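Cadherin-23 (Mus musculus, PDB 5VH2) probably mediates calcium-dependent cell adhesion and takes part in hearing and mechanotransduction, as a cadherin built from tandem extracellular repeats. Local coordinates at residues L107-Q112 with G195-S200; L103-D108 with D141-I146. The protein carries 1 engineered substitution. One frame throughout, in Å; residues are numbered along the deposited sequence.

Contact 1: L107-Q112 with G195-S200; sequences LDEAVQ and GPKVDS. With CA (calcium ion), chain G; NA (sodium ion), chain H; CA (calcium ion), chain F.
K197 lays its bent aliphatic chain along the backbone of D108 to A110, side by side with E109 and pointing the same way. Its CG rests 3.7 Å from E109 C, and its CE comes to 3.5 Å from D108 O. The chain turns at both chi2 (-68°) and chi3 (-146°), which carries the ammonium group along the E109 side chain, yet K197 NZ stays 4.4 Å from E109 OE2, too far for a salt bridge. The carboxylates of D108 and E109 are taken up by the metals: D108 grips one calcium ion with both oxygens and shares OD1 with a second, while E109 OE1 binds the first. Residues 107-110 lie in the calcium-binding linker between two tandem cadherin repeats, V111 and Q112 begin the second's first strand, and 195-200 leads into its strand 200-209. Backbone oxygens of E109 and A110 hold a sodium ion, whose shell is completed by D141, D193 and the engineered D139. At one end L107 sets CD2 3.5 Å from G195 CA, and P196 brings CD to 3.5 Å from L107 O. At the other, S200 OG lies against A110 CB and 3.6 Å from V111 N, forming no hydrogen bond there.

Contact 2: L103-D108 with D141-I146; sequences LLNELD and DNLNQI. With CA (calcium ion), chain F; CA (calcium ion), chain G; NA (sodium ion), chain H.
N105 and D141 are joined by one hydrogen bond and by a calcium ion that both bind, their amide and carboxylate planes 30° apart. The amide of N105 is divided between two tasks: OD1 binds the calcium ion at 2.2 Å, while ND2 donates to D141 O over 2.6 Å. That acceptor lies nearly in the amide plane, and the donor in turn approaches in the carbonyl plane. With CG anti to the backbone N (chi1 -172°), the amide reaches across to both partners. A second bond runs from D108 N to D141 OD1 at 3.1 Å; it is fairly straight (162°), but the donor comes from above the carboxylate plane.

Metal coordination draws further oxygens together. D141 OD1, E106 O and D108 OD1 join N105 OD1 on one calcium ion, whose positive charge probably offsets the repulsion among them, and E20 and E74 complete its shell. The other oxygen of D141, OD2, binds the sodium ion, so this carboxylate bridges two metals.

Van der Waals packing flanks the polar contacts. L143 CD1 meets L107 CB at 3.9 Å and lies 3.4 Å from L107 N. The L107 side chain crosses those of D141 and N144 at about a right angle, and its methyls lie against polar atoms, CD1 3.6 Å from D141 OD2 and CD2 3.3 Å from N144 ND2; this nitrogen has its polar partner in D193. Together with acidic residues of the first repeat, the linker and the loop after strand 131-139 supply the inter-repeat calcium site characteristic of tandem cadherin domains.

From the N terminus, the first repeat ends with strand 94-104, and the chain then runs through the linker into strand 111-113, the start of the second. Contact 2 closes the shorter loop, returning at 141-146 after strand 131-139; contact 1 closes a longer one, returning only at 195-200 before strand 200-209. Both closures set out from the same stretch, overlapping at L107 and D108, so they fork from a common start rather than strictly nest or cross. Two loops at the same end of the second repeat are thereby tied to the linker. The contacts also meet directly: E109 N probably hydrogen-bonds to D141 OD2, and V111 CG1 packs on I146 CD1.

Contact 1: L107-Q112 with G195-S200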
loop_
_atom_site.group_PDB
_atom_site.type_symbol
_atom_site.label_atom_id
_atom_site.label_comp_id
_atom_site.label_asym_id
_atom_site.label_seq_id
_atom_site.Cartn_x
_atom_site.Cartn_y
_atom_site.Cartn_z
ATOM N N LEU A 107 1.769 5.095 -2.146
ATOM C CA LEU A 107 2.758 4.195 -2.698
ATOM C C LEU A 107 3.670 3.662 -1.596
ATOM O O LEU A 107 4.725 4.234 -1.306
ATOM C CB LEU A 107 3.562 4.930 -3.751
ATOM C CG LEU A 107 4.380 4.065 -4.711
ATOM C CD1 LEU A 107 3.534 3.345 -5.764
ATOM C CD2 LEU A 107 5.398 4.970 -5.381
ATOM N N ASP A 108 3.259 2.541 -1.009
ATOM C CA ASP A 108 3.981 1.893 0.092
ATOM C C ASP A 108 4.161 0.369 -0.088
ATOM O O ASP A 108 4.440 -0.338 0.869
ATOM C CB ASP A 108 3.233 2.163 1.399
ATOM C CG ASP A 108 1.856 1.494 1.453
ATOM O OD1 ASP A 108 1.256 1.202 0.396
ATOM O OD2 ASP A 108 1.349 1.270 2.564
ATOM N N GLU A 109 3.994 -0.130 -1.305
ATOM C CA GLU A 109 4.026 -1.576 -1.535
ATOM C C GLU A 109 4.934 -1.911 -2.698
ATOM O O GLU A 109 5.295 -1.035 -3.461
ATOM C CB GLU A 109 2.626 -2.148 -1.810
ATOM C CG GLU A 109 1.601 -1.919 -0.728
ATOM C CD GLU A 109 1.876 -2.707 0.523
ATOM O OE1 GLU A 109 1.142 -2.502 1.500
ATOM O OE2 GLU A 109 2.814 -3.520 0.534
ATOM N N ALA A 110 5.245 -3.206 -2.834
ATOM C CA ALA A 110 6.202 -3.695 -3.821
ATOM C C ALA A 110 5.526 -3.885 -5.186
ATOM O O ALA A 110 4.622 -3.106 -5.546
ATOM C CB ALA A 110 6.859 -4.986 -3.318
ATOM N N VAL A 111 5.983 -4.871 -5.959
ATOM C CA VAL A 111 5.557 -5.062 -7.333
ATOM C C VAL A 111 5.564 -6.553 -7.643
ATOM O O VAL A 111 6.514 -7.249 -7.249
ATOM C CB VAL A 111 6.593 -4.445 -8.270
ATOM C CG1 VAL A 111 6.189 -4.687 -9.705
ATOM C CG2 VAL A 111 6.770 -2.961 -7.967
ATOM N N GLN A 112 4.557 -7.027 -8.383
ATOM C CA GLN A 112 4.536 -8.418 -8.883
ATOM C C GLN A 112 4.881 -8.484 -10.373
ATOM O O GLN A 112 4.516 -7.582 -11.121
ATOM C CB GLN A 112 3.153 -9.043 -8.729
ATOM C CG GLN A 112 2.537 -8.987 -7.354
ATOM C CD GLN A 112 1.108 -9.467 -7.387
ATOM O OE1 GLN A 112 0.837 -10.666 -7.298
ATOM N NE2 GLN A 112 0.174 -8.530 -7.531
ATOM N N GLY A 195 8.870 3.735 -5.670
ATOM C CA GLY A 195 8.464 3.603 -4.296
ATOM C C GLY A 195 9.636 3.399 -3.350
ATOM O O GLY A 195 10.810 3.391 -3.775
ATOM N N PRO A 196 9.312 3.058 -2.087
ATOM C CA PRO A 196 10.288 2.741 -1.055
ATOM C C PRO A 196 10.958 1.341 -1.183
ATOM O O PRO A 196 12.188 1.226 -0.958
ATOM C CB PRO A 196 9.459 2.804 0.230
ATOM C CG PRO A 196 8.048 2.480 -0.198
ATOM C CD PRO A 196 7.912 2.855 -1.638
ATOM N N LYS A 197 10.170 0.327 -1.531
ATOM C CA LYS A 197 10.502 -1.045 -1.134
ATOM C C LYS A 197 11.873 -1.559 -1.554
ATOM O O LYS A 197 12.437 -1.074 -2.521
ATOM C CB LYS A 197 9.413 -2.037 -1.585
ATOM C CG LYS A 197 8.100 -1.854 -0.795
ATOM C CD LYS A 197 8.174 -2.232 0.681
ATOM C CE LYS A 197 6.830 -2.832 1.126
ATOM N NZ LYS A 197 6.638 -2.828 2.609
ATOM N N VAL A 198 12.377 -2.548 -0.798
ATOM C CA VAL A 198 13.469 -3.411 -1.252
ATOM C C VAL A 198 13.091 -3.961 -2.613
ATOM O O VAL A 198 11.979 -4.432 -2.824
ATOM C CB VAL A 198 13.744 -4.618 -0.330
ATOM C CG1 VAL A 198 14.855 -5.543 -0.893
ATOM C CG2 VAL A 198 14.116 -4.111 1.064
ATOM N N ASP A 199 14.087 -3.940 -3.490
ATOM C CA ASP A 199 13.918 -4.075 -4.920
ATOM C C ASP A 199 13.228 -5.399 -5.274
ATOM O O ASP A 199 13.584 -6.466 -4.755
ATOM C CB ASP A 199 15.278 -4.020 -5.621
ATOM C CG ASP A 199 15.926 -2.632 -5.568
ATOM O OD1 ASP A 199 15.527 -1.742 -4.751
ATOM O OD2 ASP A 199 16.884 -2.420 -6.344
ATOM N N SER A 200 12.224 -5.318 -6.140
ATOM C CA SER A 200 11.577 -6.497 -6.700
ATOM C C SER A 200 12.293 -6.938 -7.978
ATOM O O SER A 200 12.382 -6.153 -8.949
ATOM C CB SER A 200 10.098 -6.181 -7.000
ATOM O OG SER A 200 9.431 -5.746 -5.817
HETATM CA CA CA G . -0.197 -0.601 1.677
HETATM NA NA NA H . 4.211 -0.895 -5.552
HETATM CA CA CA F . -0.778 1.552 -0.955
#

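Contact 2: L103-D108 with D141-I146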
loop_
_atom_site.group_PDB
_atom_site.type_symbol
_atom_site.label_atom_id
_atom_site.label_comp_id
_atom_site.label_asym_id
_atom_site.label_seq_id
_atom_site.Cartn_x
_atom_site.Cartn_y
_atom_site.Cartn_z
ATOM N N LEU A 103 -9.485 5.380 3.751
ATOM C CA LEU A 103 -8.035 5.524 3.668
ATOM C C LEU A 103 -7.593 5.955 2.270
ATOM O O LEU A 103 -8.204 5.583 1.261
ATOM C CB LEU A 103 -7.358 4.195 3.988
ATOM C CG LEU A 103 -7.466 3.625 5.392
ATOM C CD1 LEU A 103 -6.432 2.532 5.571
ATOM C CD2 LEU A 103 -7.223 4.710 6.421
ATOM N N LEU A 104 -6.501 6.707 2.223
ATOM C CA LEU A 104 -5.918 7.166 0.974
ATOM C C LEU A 104 -4.809 6.178 0.614
ATOM O O LEU A 104 -3.856 6.011 1.360
ATOM C CB LEU A 104 -5.375 8.587 1.160
ATOM C CG LEU A 104 -4.390 9.175 0.142
ATOM C CD1 LEU A 104 -5.009 9.217 -1.233
ATOM C CD2 LEU A 104 -4.010 10.579 0.575
ATOM N N ASN A 105 -4.958 5.485 -0.502
ATOM C CA ASN A 105 -3.888 4.641 -1.019
ATOM C C ASN A 105 -2.660 5.485 -1.326
ATOM O O ASN A 105 -2.744 6.492 -2.014
ATOM C CB ASN A 105 -4.348 3.916 -2.271
ATOM C CG ASN A 105 -3.344 2.877 -2.750
ATOM O OD1 ASN A 105 -2.472 2.402 -1.989
ATOM N ND2 ASN A 105 -3.460 2.507 -4.026
ATOM N N GLU A 106 -1.540 5.107 -0.744
ATOM C CA GLU A 106 -0.272 5.727 -1.042
ATOM C C GLU A 106 0.685 4.661 -1.522
ATOM O O GLU A 106 0.446 3.469 -1.320
ATOM C CB GLU A 106 0.313 6.346 0.208
ATOM C CG GLU A 106 -0.577 7.323 0.947
ATOM C CD GLU A 106 0.221 8.086 1.994
ATOM O OE1 GLU A 106 0.968 9.015 1.606
ATOM O OE2 GLU A 106 0.151 7.718 3.193
ATOM N N LEU A 107 1.769 5.095 -2.146
ATOM C CA LEU A 107 2.758 4.195 -2.698
ATOM C C LEU A 107 3.670 3.662 -1.596
ATOM O O LEU A 107 4.725 4.234 -1.306
ATOM C CB LEU A 107 3.562 4.930 -3.751
ATOM C CG LEU A 107 4.380 4.065 -4.711
ATOM C CD1 LEU A 107 3.534 3.345 -5.764
ATOM C CD2 LEU A 107 5.398 4.970 -5.381
ATOM N N ASP A 108 3.259 2.541 -1.009
ATOM C CA ASP A 108 3.981 1.893 0.092
ATOM C C ASP A 108 4.161 0.369 -0.088
ATOM O O ASP A 108 4.440 -0.338 0.869
ATOM C CB ASP A 108 3.233 2.163 1.399
ATOM C CG ASP A 108 1.856 1.494 1.453
ATOM O OD1 ASP A 108 1.256 1.202 0.396
ATOM O OD2 ASP A 108 1.349 1.270 2.564
ATOM N N ASP A 141 0.475 -1.384 -5.566
ATOM C CA ASP A 141 -0.278 -0.188 -5.150
ATOM C C ASP A 141 -1.316 0.301 -6.153
ATOM O O ASP A 141 -2.220 1.053 -5.774
ATOM C CB ASP A 141 0.667 0.986 -4.858
ATOM C CG ASP A 141 1.520 0.768 -3.636
ATOM O OD1 ASP A 141 1.016 0.910 -2.490
ATOM O OD2 ASP A 141 2.722 0.470 -3.829
ATOM N N ASN A 142 -1.138 -0.087 -7.433
ATOM C CA ASN A 142 -2.030 0.320 -8.522
ATOM C C ASN A 142 -2.046 1.836 -8.730
ATOM O O ASN A 142 -3.058 2.408 -9.116
ATOM C CB ASN A 142 -3.430 -0.252 -8.293
ATOM C CG ASN A 142 -3.449 -1.762 -8.383
ATOM O OD1 ASN A 142 -2.639 -2.341 -9.096
ATOM N ND2 ASN A 142 -4.376 -2.407 -7.689
ATOM N N LEU A 143 -0.894 2.468 -8.487
ATOM C CA LEU A 143 -0.708 3.897 -8.719
ATOM C C LEU A 143 0.231 4.170 -9.897
ATOM O O LEU A 143 -0.111 4.954 -10.771
ATOM C CB LEU A 143 -0.150 4.543 -7.472
ATOM C CG LEU A 143 -0.991 4.470 -6.180
ATOM C CD1 LEU A 143 -0.142 4.830 -4.993
ATOM C CD2 LEU A 143 -2.168 5.419 -6.228
ATOM N N ASN A 144 1.377 3.497 -9.941
ATOM C CA ASN A 144 2.445 3.836 -10.882
ATOM C C ASN A 144 2.733 2.779 -11.957
ATOM O O ASN A 144 2.454 1.589 -11.821
ATOM C CB ASN A 144 3.754 4.118 -10.108
ATOM C CG ASN A 144 3.700 5.405 -9.308
ATOM O OD1 ASN A 144 2.702 6.117 -9.345
ATOM N ND2 ASN A 144 4.763 5.703 -8.587
ATOM N N GLN A 145 3.360 3.230 -13.026
ATOM C CA GLN A 145 3.902 2.333 -14.012
ATOM C C GLN A 145 5.348 1.958 -13.671
ATOM O O GLN A 145 6.104 2.734 -13.120
ATOM C CB GLN A 145 3.782 2.913 -15.425
ATOM C CG GLN A 145 2.361 3.001 -15.906
ATOM C CD GLN A 145 1.706 1.647 -16.103
ATOM O OE1 GLN A 145 0.553 1.480 -15.730
ATOM N NE2 GLN A 145 2.430 0.673 -16.700
ATOM N N ILE A 146 5.695 0.746 -14.047
ATOM C CA ILE A 146 6.983 0.173 -13.767
ATOM C C ILE A 146 8.036 0.715 -14.742
ATOM O O ILE A 146 7.744 1.021 -15.915
ATOM C CB ILE A 146 6.884 -1.372 -13.897
ATOM C CG1 ILE A 146 5.846 -1.948 -12.932
ATOM C CG2 ILE A 146 8.221 -2.036 -13.663
ATOM C CD1 ILE A 146 6.033 -1.542 -11.489
HETATM CA CA CA F . -0.778 1.552 -0.955
HETATM CA CA CA G . -0.197 -0.601 1.677
HETATM NA NA NA H . 4.211 -0.895 -5.552
#